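Long-range contacts in OLD nuclease (Thermus scotoductus, PDB 6P74), which degrades linear and supercoiled double-stranded DNA in the 5'-to-3' direction as a metal-dependent exonuclease and also has DNA-stimulated ATPase activity: residues I275-M280 with I306-S311; Q285-F290 with P312-V317. All blocks are in the same frame, centred on the assembly; numbering follows the deposited sequence.

Contact 1. Residues I275-M280 with I306-S311; sequences IEEPEM and IYSTHS
Ile275 and Glu276 pair with Tyr307 and Ser308 as neighbouring parallel strands, Ile275 N donating to Ile306 O at 2.8 Å and Glu277 N to Ser308 O at 2.9 Å. Farther along, the two segments are held together chiefly by Glu279. A bend about CB-CG (chi2 -90°) lays its carboxylate against residues 309-311: Glu279 OE2 accepts from His310 N at 2.8 Å on its syn side, 29° out of the carboxylate plane, while Glu279 OE1 is met from above that plane by Thr309 OG1 at 2.9 Å. Thr309 OG1 in turn accepts from Ser311 N, closing an ST turn, so one carboxylate fixes both the hydroxyl and the backbone of the turn. Glu277 reaches back to Ser308, whose OG donates to Glu277 OE2 over a longer 3.3 Å. On the Tyr307 side of the sheet, Pro278 sets its CG over one face of the ring, a CH-pi contact 4.2 Å from the centroid. On the Ser308 side, Glu276 runs out extended, with CG trans to the backbone N (chi1 -156°), and touches Thr35 of the predicted ATP site; its carboxylate is held by Arg39 and the amide of His140. Glu276 and Glu277 at the end of their strand, with His310 after the neighbouring one, are consistent with the Walker B motif and the H-loop (switch) histidine of ABC ATPases.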
ATOM      1  N   ILE A 275       4.358  14.525  -6.309  1.00 69.56           N
ATOM      2  CA  ILE A 275       2.906  14.540  -6.161  1.00 59.24           C
ATOM      3  C   ILE A 275       2.314  13.386  -6.937  1.00 62.14           C
ATOM      4  O   ILE A 275       2.604  13.197  -8.126  1.00 67.26           O
ATOM      5  CB  ILE A 275       2.286  15.875  -6.595  1.00 62.05           C
ATOM      6  CG1 ILE A 275       2.955  17.010  -5.840  1.00 56.80           C
ATOM      7  CG2 ILE A 275       0.792  15.888  -6.261  1.00 62.61           C
ATOM      8  CD1 ILE A 275       2.514  18.374  -6.260  1.00 61.67           C
ATOM      9  N   GLU A 276       1.535  12.582  -6.239  1.00 68.48           N
ATOM     10  CA  GLU A 276       0.721  11.538  -6.838  1.00 72.80           C
ATOM     11  C   GLU A 276      -0.579  12.188  -7.312  1.00 76.14           C
ATOM     12  O   GLU A 276      -1.410  12.575  -6.485  1.00 71.61           O
ATOM     13  CB  GLU A 276       0.472  10.469  -5.784  1.00 71.45           C
ATOM     14  CG  GLU A 276       0.158   9.109  -6.269  1.00 89.21           C
ATOM     15  CD  GLU A 276      -0.120   8.178  -5.102  1.00104.92           C
ATOM     16  OE1 GLU A 276       0.476   7.080  -5.066  1.00112.80           O
ATOM     17  OE2 GLU A 276      -0.924   8.563  -4.212  1.00107.04           O
ATOM     18  N   GLU A 277      -0.732  12.371  -8.646  1.00 68.88           N
ATOM     19  CA  GLU A 277      -1.955  12.890  -9.264  1.00 66.64           C
ATOM     20  C   GLU A 277      -2.402  14.298  -8.890  1.00 65.95           C
ATOM     21  O   GLU A 277      -3.540  14.499  -8.451  1.00 63.31           O
ATOM     22  CB  GLU A 277      -3.123  11.943  -9.019  1.00 64.59           C
ATOM     23  CG  GLU A 277      -3.326  11.009 -10.147  1.00 80.53           C
ATOM     24  CD  GLU A 277      -2.851   9.633  -9.824  1.00 92.81           C
ATOM     25  OE1 GLU A 277      -3.488   9.011  -8.945  1.00 97.45           O
ATOM     26  OE2 GLU A 277      -1.853   9.189 -10.446  1.00 96.85           O
ATOM     27  N   PRO A 278      -1.549  15.303  -9.072  1.00 60.10           N
ATOM     28  CA  PRO A 278      -1.927  16.658  -8.665  1.00 54.57           C
ATOM     29  C   PRO A 278      -3.321  17.114  -9.019  1.00 62.52           C
ATOM     30  O   PRO A 278      -3.817  18.076  -8.417  1.00 59.06           O
ATOM     31  CB  PRO A 278      -0.872  17.540  -9.331  1.00 53.22           C
ATOM     32  CG  PRO A 278      -0.371  16.721 -10.514  1.00 54.58           C
ATOM     33  CD  PRO A 278      -0.502  15.301 -10.134  1.00 62.26           C
ATOM     34  N   GLU A 279      -3.971  16.439  -9.962  1.00 65.16           N
ATOM     35  CA  GLU A 279      -5.276  16.880 -10.404  1.00 67.42           C
ATOM     36  C   GLU A 279      -6.372  16.511  -9.434  1.00 68.79           C
ATOM     37  O   GLU A 279      -7.451  17.107  -9.506  1.00 76.23           O
ATOM     38  CB  GLU A 279      -5.627  16.290 -11.775  1.00 58.29           C
ATOM     39  CG  GLU A 279      -5.776  14.754 -11.778  1.00 65.32           C
ATOM     40  CD  GLU A 279      -4.446  14.023 -12.082  1.00 70.71           C
ATOM     41  OE1 GLU A 279      -3.369  14.637 -11.863  1.00 60.86           O
ATOM     42  OE2 GLU A 279      -4.486  12.855 -12.558  1.00 68.97           O
ATOM     43  N   MET A 280      -6.145  15.556  -8.537  1.00 68.37           N
ATOM     44  CA  MET A 280      -7.294  14.835  -8.014  1.00 78.81           C
ATOM     45  C   MET A 280      -8.176  15.740  -7.171  1.00 78.44           C
ATOM     46  O   MET A 280      -7.695  16.515  -6.335  1.00 78.60           O
ATOM     47  CB  MET A 280      -6.883  13.588  -7.242  1.00 92.57           C
ATOM     48  CG  MET A 280      -7.817  12.438  -7.655  1.00114.23           C
ATOM     49  SD  MET A 280      -7.420  10.727  -7.259  1.00131.53           S
ATOM     50  CE  MET A 280      -8.368   9.840  -8.495  1.00129.05           C
ATOM     51  N   ILE A 306       7.932  16.582  -9.233  1.00 62.24           N
ATOM     52  CA  ILE A 306       7.877  15.293  -9.896  1.00 63.33           C
ATOM     53  C   ILE A 306       6.510  14.707  -9.595  1.00 70.11           C
ATOM     54  O   ILE A 306       6.129  14.607  -8.425  1.00 70.50           O
ATOM     55  CB  ILE A 306       8.990  14.357  -9.404  1.00 66.25           C
ATOM     56  CG1 ILE A 306      10.367  14.949  -9.706  1.00 68.57           C
ATOM     57  CG2 ILE A 306       8.827  12.945  -9.985  1.00 54.87           C
ATOM     58  CD1 ILE A 306      11.497  14.145  -9.069  1.00 68.44           C
ATOM     59  N   TYR A 307       5.773  14.314 -10.634  1.00 63.50           N
ATOM     60  CA  TYR A 307       4.436  13.809 -10.366  1.00 62.89           C
ATOM     61  C   TYR A 307       3.994  12.786 -11.403  1.00 60.68           C
ATOM     62  O   TYR A 307       4.435  12.801 -12.557  1.00 67.06           O
ATOM     63  CB  TYR A 307       3.430  14.953 -10.292  1.00 65.40           C
ATOM     64  CG  TYR A 307       3.357  15.811 -11.524  1.00 67.86           C
ATOM     65  CD1 TYR A 307       2.582  15.431 -12.609  1.00 69.33           C
ATOM     66  CD2 TYR A 307       4.037  17.010 -11.595  1.00 69.01           C
ATOM     67  CE1 TYR A 307       2.499  16.211 -13.730  1.00 62.70           C
ATOM     68  CE2 TYR A 307       3.954  17.802 -12.702  1.00 70.27           C
ATOM     69  CZ  TYR A 307       3.178  17.400 -13.771  1.00 73.31           C
ATOM     70  OH  TYR A 307       3.089  18.190 -14.894  1.00 75.32           O
ATOM     71  N   SER A 308       3.146  11.866 -10.951  1.00 65.55           N
ATOM     72  CA  SER A 308       2.298  11.068 -11.820  1.00 65.16           C
ATOM     73  C   SER A 308       1.002  11.838 -12.073  1.00 62.18           C
ATOM     74  O   SER A 308       0.565  12.640 -11.244  1.00 64.84           O
ATOM     75  CB  SER A 308       2.016   9.696 -11.202  1.00 67.72           C
ATOM     76  OG  SER A 308       1.337   9.798  -9.954  1.00 72.32           O
ATOM     77  N   THR A 309       0.413  11.624 -13.251  1.00 69.14           N
ATOM     78  CA  THR A 309      -0.823  12.308 -13.607  1.00 66.48           C
ATOM     79  C   THR A 309      -1.617  11.491 -14.614  1.00 70.77           C
ATOM     80  O   THR A 309      -1.059  10.719 -15.403  1.00 68.03           O
ATOM     81  CB  THR A 309      -0.564  13.702 -14.193  1.00 64.15           C
ATOM     82  OG1 THR A 309      -1.787  14.433 -14.234  1.00 63.97           O
ATOM     83  CG2 THR A 309      -0.027  13.595 -15.607  1.00 64.23           C
ATOM     84  N   HIS A 310      -2.936  11.677 -14.571  1.00 74.61           N
ATOM     85  CA  HIS A 310      -3.860  11.175 -15.579  1.00 82.55           C
ATOM     86  C   HIS A 310      -4.513  12.296 -16.360  1.00 80.61           C
ATOM     87  O   HIS A 310      -5.387  12.031 -17.194  1.00 84.37           O
ATOM     88  CB  HIS A 310      -4.956  10.329 -14.929  1.00 92.17           C
ATOM     89  CG  HIS A 310      -4.518   8.952 -14.563  1.00109.62           C
ATOM     90  ND1 HIS A 310      -4.494   7.916 -15.474  1.00117.99           N
ATOM     91  CD2 HIS A 310      -4.094   8.432 -13.386  1.00114.06           C
ATOM     92  CE1 HIS A 310      -4.067   6.819 -14.876  1.00120.66           C
ATOM     93  NE2 HIS A 310      -3.819   7.104 -13.609  1.00117.37           N
ATOM     94  N   SER A 311      -4.137  13.530 -16.092  1.00 74.10           N
ATOM     95  CA  SER A 311      -4.831  14.696 -16.601  1.00 76.34           C
ATOM     96  C   SER A 311      -4.073  15.288 -17.765  1.00 76.59           C
ATOM     97  O   SER A 311      -2.868  15.535 -17.643  1.00 77.59           O
ATOM     98  CB  SER A 311      -4.981  15.749 -15.510  1.00 73.49           C
ATOM     99  OG  SER A 311      -5.478  16.967 -16.050  1.00 76.55           O
TER

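Contact 2. Residues Q285-F290 with P312-V317; sequences QAQRYF and PIFADV. With SO4 (sulfate ion), chain J.
Ile313 and Phe314 lie against one side of helix 284-299, where Gln287, Arg288 and Phe290 receive them; the nearest CA atoms, those of Arg288 and Ile313, are 6.3 Å apart. Phe314 enters with its ring edge leading. Phe314 CE1 comes to 3.6 Å from Gln287 CB, and Phe314 CZ at the far end of the ring stands 3.6 Å from the carbonyl O of Gln287 and 3.9 Å from Phe290 CD2. That Phe290 carbon lies near the plane of the Phe314 ring, at its rim, so the two aromatics meet without stacking. Phe290 in turn makes an edge-to-face pair with Phe260, which carries the aromatic cluster on to helix 246-266.

Gln287 stretches out across both loop residues, its amide plane turned only 20° from the Phe314 ring. Gln287 OE1 lies 3.6 Å from Ile313 CD1, but its polar partner is Ser311 OG, and NE2 donates to Leu282 O; bonds at both ends of the amide fix its rotation. Ile313 spreads its branches between Gln287 and the next residue, Arg288: Ile313 CG2 rests on Arg288 CG at 3.7 Å, while CD1 sits over one face of the guanidinium, toward its rim. The bend at chi3 (-102°) brings the guanidinium to Ile313, although the arginine side chain starts out away from the loop. At the edge of the same guanidinium, Arg288 NH2 donates to O1 of a sulfate ion at 2.8 Å, a ligand probably acquired from the crystallisation liquor. The arrangement is that of a crossover helix packed against the loop that follows the next strand, within the P-loop NTPase fold of the ATPase domain.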
ATOM      1  N   GLN A 285     -10.687  23.855 -14.158  1.00 75.79           N
ATOM      2  CA  GLN A 285     -10.189  25.226 -14.075  1.00 82.88           C
ATOM      3  C   GLN A 285      -9.176  25.373 -12.947  1.00 72.64           C
ATOM      4  O   GLN A 285      -8.191  26.105 -13.074  1.00 71.39           O
ATOM      5  CB  GLN A 285     -11.358  26.191 -13.864  1.00 88.32           C
ATOM      6  CG  GLN A 285     -11.115  27.596 -14.381  1.00101.29           C
ATOM      7  CD  GLN A 285     -10.988  27.651 -15.900  1.00102.28           C
ATOM      8  OE1 GLN A 285     -11.002  26.621 -16.574  1.00 98.41           O
ATOM      9  NE2 GLN A 285     -10.866  28.860 -16.441  1.00102.85           N
ATOM     10  N   ALA A 286      -9.409  24.682 -11.830  1.00 67.31           N
ATOM     11  CA  ALA A 286      -8.446  24.698 -10.736  1.00 68.33           C
ATOM     12  C   ALA A 286      -7.206  23.905 -11.088  1.00 67.85           C
ATOM     13  O   ALA A 286      -6.111  24.231 -10.615  1.00 71.91           O
ATOM     14  CB  ALA A 286      -9.073  24.144  -9.453  1.00 63.54           C
ATOM     15  N   GLN A 287      -7.361  22.853 -11.890  1.00 64.96           N
ATOM     16  CA  GLN A 287      -6.201  22.114 -12.354  1.00 66.85           C
ATOM     17  C   GLN A 287      -5.337  22.991 -13.231  1.00 68.73           C
ATOM     18  O   GLN A 287      -4.104  22.944 -13.155  1.00 68.90           O
ATOM     19  CB  GLN A 287      -6.639  20.866 -13.110  1.00 64.62           C
ATOM     20  CG  GLN A 287      -7.428  19.854 -12.279  1.00 60.38           C
ATOM     21  CD  GLN A 287      -7.923  18.720 -13.163  1.00 66.79           C
ATOM     22  OE1 GLN A 287      -7.234  18.307 -14.096  1.00 63.39           O
ATOM     23  NE2 GLN A 287      -9.130  18.239 -12.898  1.00 67.50           N
ATOM     24  N   ARG A 288      -5.972  23.833 -14.037  1.00 66.54           N
ATOM     25  CA  ARG A 288      -5.210  24.760 -14.854  1.00 70.77           C
ATOM     26  C   ARG A 288      -4.482  25.764 -13.985  1.00 68.79           C
ATOM     27  O   ARG A 288      -3.316  26.083 -14.234  1.00 73.59           O
ATOM     28  CB  ARG A 288      -6.128  25.457 -15.856  1.00 73.34           C
ATOM     29  CG  ARG A 288      -6.287  24.664 -17.135  1.00 74.46           C
ATOM     30  CD  ARG A 288      -7.195  25.350 -18.192  1.00 88.67           C
ATOM     31  NE  ARG A 288      -8.533  24.756 -18.217  1.00 95.68           N
ATOM     32  CZ  ARG A 288      -8.885  23.703 -18.957  1.00101.00           C
ATOM     33  NH1 ARG A 288      -8.011  23.112 -19.781  1.00 95.00           N
ATOM     34  NH2 ARG A 288     -10.128  23.247 -18.877  1.00105.72           N
ATOM     35  N   TYR A 289      -5.148  26.263 -12.950  1.00 69.10           N
ATOM     36  CA  TYR A 289      -4.498  27.205 -12.049  1.00 66.01           C
ATOM     37  C   TYR A 289      -3.312  26.547 -11.330  1.00 65.04           C
ATOM     38  O   TYR A 289      -2.213  27.098 -11.285  1.00 68.04           O
ATOM     39  CB  TYR A 289      -5.547  27.755 -11.071  1.00 69.56           C
ATOM     40  CG  TYR A 289      -5.011  28.747 -10.085  1.00 70.49           C
ATOM     41  CD1 TYR A 289      -4.349  28.319  -8.960  1.00 73.67           C
ATOM     42  CD2 TYR A 289      -5.171  30.111 -10.279  1.00 79.91           C
ATOM     43  CE1 TYR A 289      -3.844  29.206  -8.052  1.00 77.27           C
ATOM     44  CE2 TYR A 289      -4.670  31.021  -9.366  1.00 80.56           C
ATOM     45  CZ  TYR A 289      -3.997  30.549  -8.252  1.00 77.31           C
ATOM     46  OH  TYR A 289      -3.468  31.407  -7.315  1.00 78.46           O
ATOM     47  N   PHE A 290      -3.504  25.330 -10.817  1.00 63.05           N
ATOM     48  CA  PHE A 290      -2.439  24.625 -10.111  1.00 60.28           C
ATOM     49  C   PHE A 290      -1.242  24.350 -11.032  1.00 68.22           C
ATOM     50  O   PHE A 290      -0.085  24.620 -10.673  1.00 67.34           O
ATOM     51  CB  PHE A 290      -3.016  23.330  -9.521  1.00 55.66           C
ATOM     52  CG  PHE A 290      -2.174  22.701  -8.441  1.00 65.63           C
ATOM     53  CD1 PHE A 290      -1.205  23.439  -7.759  1.00 68.03           C
ATOM     54  CD2 PHE A 290      -2.351  21.364  -8.106  1.00 60.99           C
ATOM     55  CE1 PHE A 290      -0.431  22.843  -6.774  1.00 64.53           C
ATOM     56  CE2 PHE A 290      -1.586  20.768  -7.112  1.00 62.16           C
ATOM     57  CZ  PHE A 290      -0.621  21.499  -6.453  1.00 61.89           C
ATOM     58  N   PRO A 312      -4.719  15.536 -18.905  1.00 68.48           N
ATOM     59  CA  PRO A 312      -4.037  16.275 -19.976  1.00 69.92           C
ATOM     60  C   PRO A 312      -3.722  17.725 -19.608  1.00 65.64           C
ATOM     61  O   PRO A 312      -3.051  18.419 -20.382  1.00 74.33           O
ATOM     62  CB  PRO A 312      -5.022  16.189 -21.150  1.00 82.19           C
ATOM     63  CG  PRO A 312      -6.355  15.934 -20.520  1.00 83.06           C
ATOM     64  CD  PRO A 312      -6.089  15.145 -19.262  1.00 74.57           C
ATOM     65  N   ILE A 313      -4.203  18.222 -18.479  1.00 65.03           N
ATOM     66  CA  ILE A 313      -3.869  19.590 -18.125  1.00 73.53           C
ATOM     67  C   ILE A 313      -2.474  19.655 -17.522  1.00 74.59           C
ATOM     68  O   ILE A 313      -1.745  20.621 -17.755  1.00 79.28           O
ATOM     69  CB  ILE A 313      -4.954  20.159 -17.198  1.00 81.95           C
ATOM     70  CG1 ILE A 313      -6.250  20.377 -18.003  1.00 81.14           C
ATOM     71  CG2 ILE A 313      -4.495  21.443 -16.545  1.00 76.88           C
ATOM     72  CD1 ILE A 313      -7.519  20.167 -17.167  1.00 78.58           C
ATOM     73  N   PHE A 314      -2.055  18.605 -16.810  1.00 70.35           N
ATOM     74  CA  PHE A 314      -0.721  18.521 -16.220  1.00 68.58           C
ATOM     75  C   PHE A 314       0.311  17.856 -17.130  1.00 69.77           C
ATOM     76  O   PHE A 314       1.498  17.803 -16.776  1.00 65.12           O
ATOM     77  CB  PHE A 314      -0.785  17.762 -14.888  1.00 62.28           C
ATOM     78  CG  PHE A 314      -1.467  18.519 -13.790  1.00 63.48           C
ATOM     79  CD1 PHE A 314      -2.850  18.469 -13.645  1.00 68.23           C
ATOM     80  CD2 PHE A 314      -0.727  19.289 -12.900  1.00 61.68           C
ATOM     81  CE1 PHE A 314      -3.480  19.180 -12.635  1.00 63.08           C
ATOM     82  CE2 PHE A 314      -1.346  19.999 -11.879  1.00 59.06           C
ATOM     83  CZ  PHE A 314      -2.724  19.943 -11.744  1.00 61.66           C
ATOM     84  N   ALA A 315      -0.086  17.337 -18.281  1.00 74.10           N
ATOM     85  CA  ALA A 315       0.862  16.678 -19.175  1.00 69.19           C
ATOM     86  C   ALA A 315       0.793  17.430 -20.499  1.00 73.23           C
ATOM     87  O   ALA A 315       0.009  17.078 -21.383  1.00 70.07           O
ATOM     88  CB  ALA A 315       0.557  15.209 -19.308  1.00 63.00           C
ATOM     89  N   ASP A 316       1.616  18.473 -20.612  1.00 80.54           N
ATOM     90  CA  ASP A 316       1.567  19.422 -21.719  1.00 82.69           C
ATOM     91  C   ASP A 316       2.511  18.978 -22.827  1.00 77.87           C
ATOM     92  O   ASP A 316       3.718  18.844 -22.592  1.00 78.32           O
ATOM     93  CB  ASP A 316       1.955  20.813 -21.229  1.00 82.92           C
ATOM     94  CG  ASP A 316       1.450  21.905 -22.128  1.00 97.72           C
ATOM     95  OD1 ASP A 316       1.755  21.879 -23.351  1.00100.03           O
ATOM     96  OD2 ASP A 316       0.725  22.782 -21.602  1.00107.12           O
ATOM     97  N   VAL A 317       1.978  18.786 -24.042  1.00 69.03           N
ATOM     98  CA  VAL A 317       2.849  18.364 -25.135  1.00 76.02           C
ATOM     99  C   VAL A 317       3.869  19.448 -25.478  1.00 84.62           C
ATOM    100  O   VAL A 317       4.959  19.143 -25.968  1.00 93.79           O
ATOM    101  CB  VAL A 317       2.036  17.953 -26.378  1.00 81.66           C
ATOM    102  CG1 VAL A 317       1.304  19.115 -26.859  1.00 80.16           C
ATOM    103  CG2 VAL A 317       2.936  17.511 -27.478  1.00 92.54           C
TER
HETATM  104  S   SO4 J 609     -13.913  23.998 -18.136  1.00196.26           S
HETATM  105  O1  SO4 J 609     -12.514  24.272 -17.819  1.00198.28           O
HETATM  106  O2  SO4 J 609     -14.336  24.829 -19.261  1.00196.68           O
HETATM  107  O3  SO4 J 609     -14.742  24.307 -16.979  1.00197.57           O
HETATM  108  O4  SO4 J 609     -14.066  22.584 -18.468  1.00196.45           O

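In the fold
Both contacts involve one beta-alpha-beta unit, strand 272-276, helix 284-299 and strand 304-308: contact 1 pairs its two strands, and contact 2 sets its helix against the loop that follows the second strand. Their centres are about 10 Å apart. Contact 1 is buried and largely polar, close to the predicted ATP site. Contact 2 is partly buried and mainly apolar, with an aromatic inner side and an exposed arginine at its outer margin. Along the chain their segments alternate, and residues 306-311 run straight into 312-317. Tyr307 OH and Phe314 O, 2.5 Å apart, probably form a hydrogen bond between them, and Pro278 packs on Phe314, tying the sheet end to the helix-facing loop.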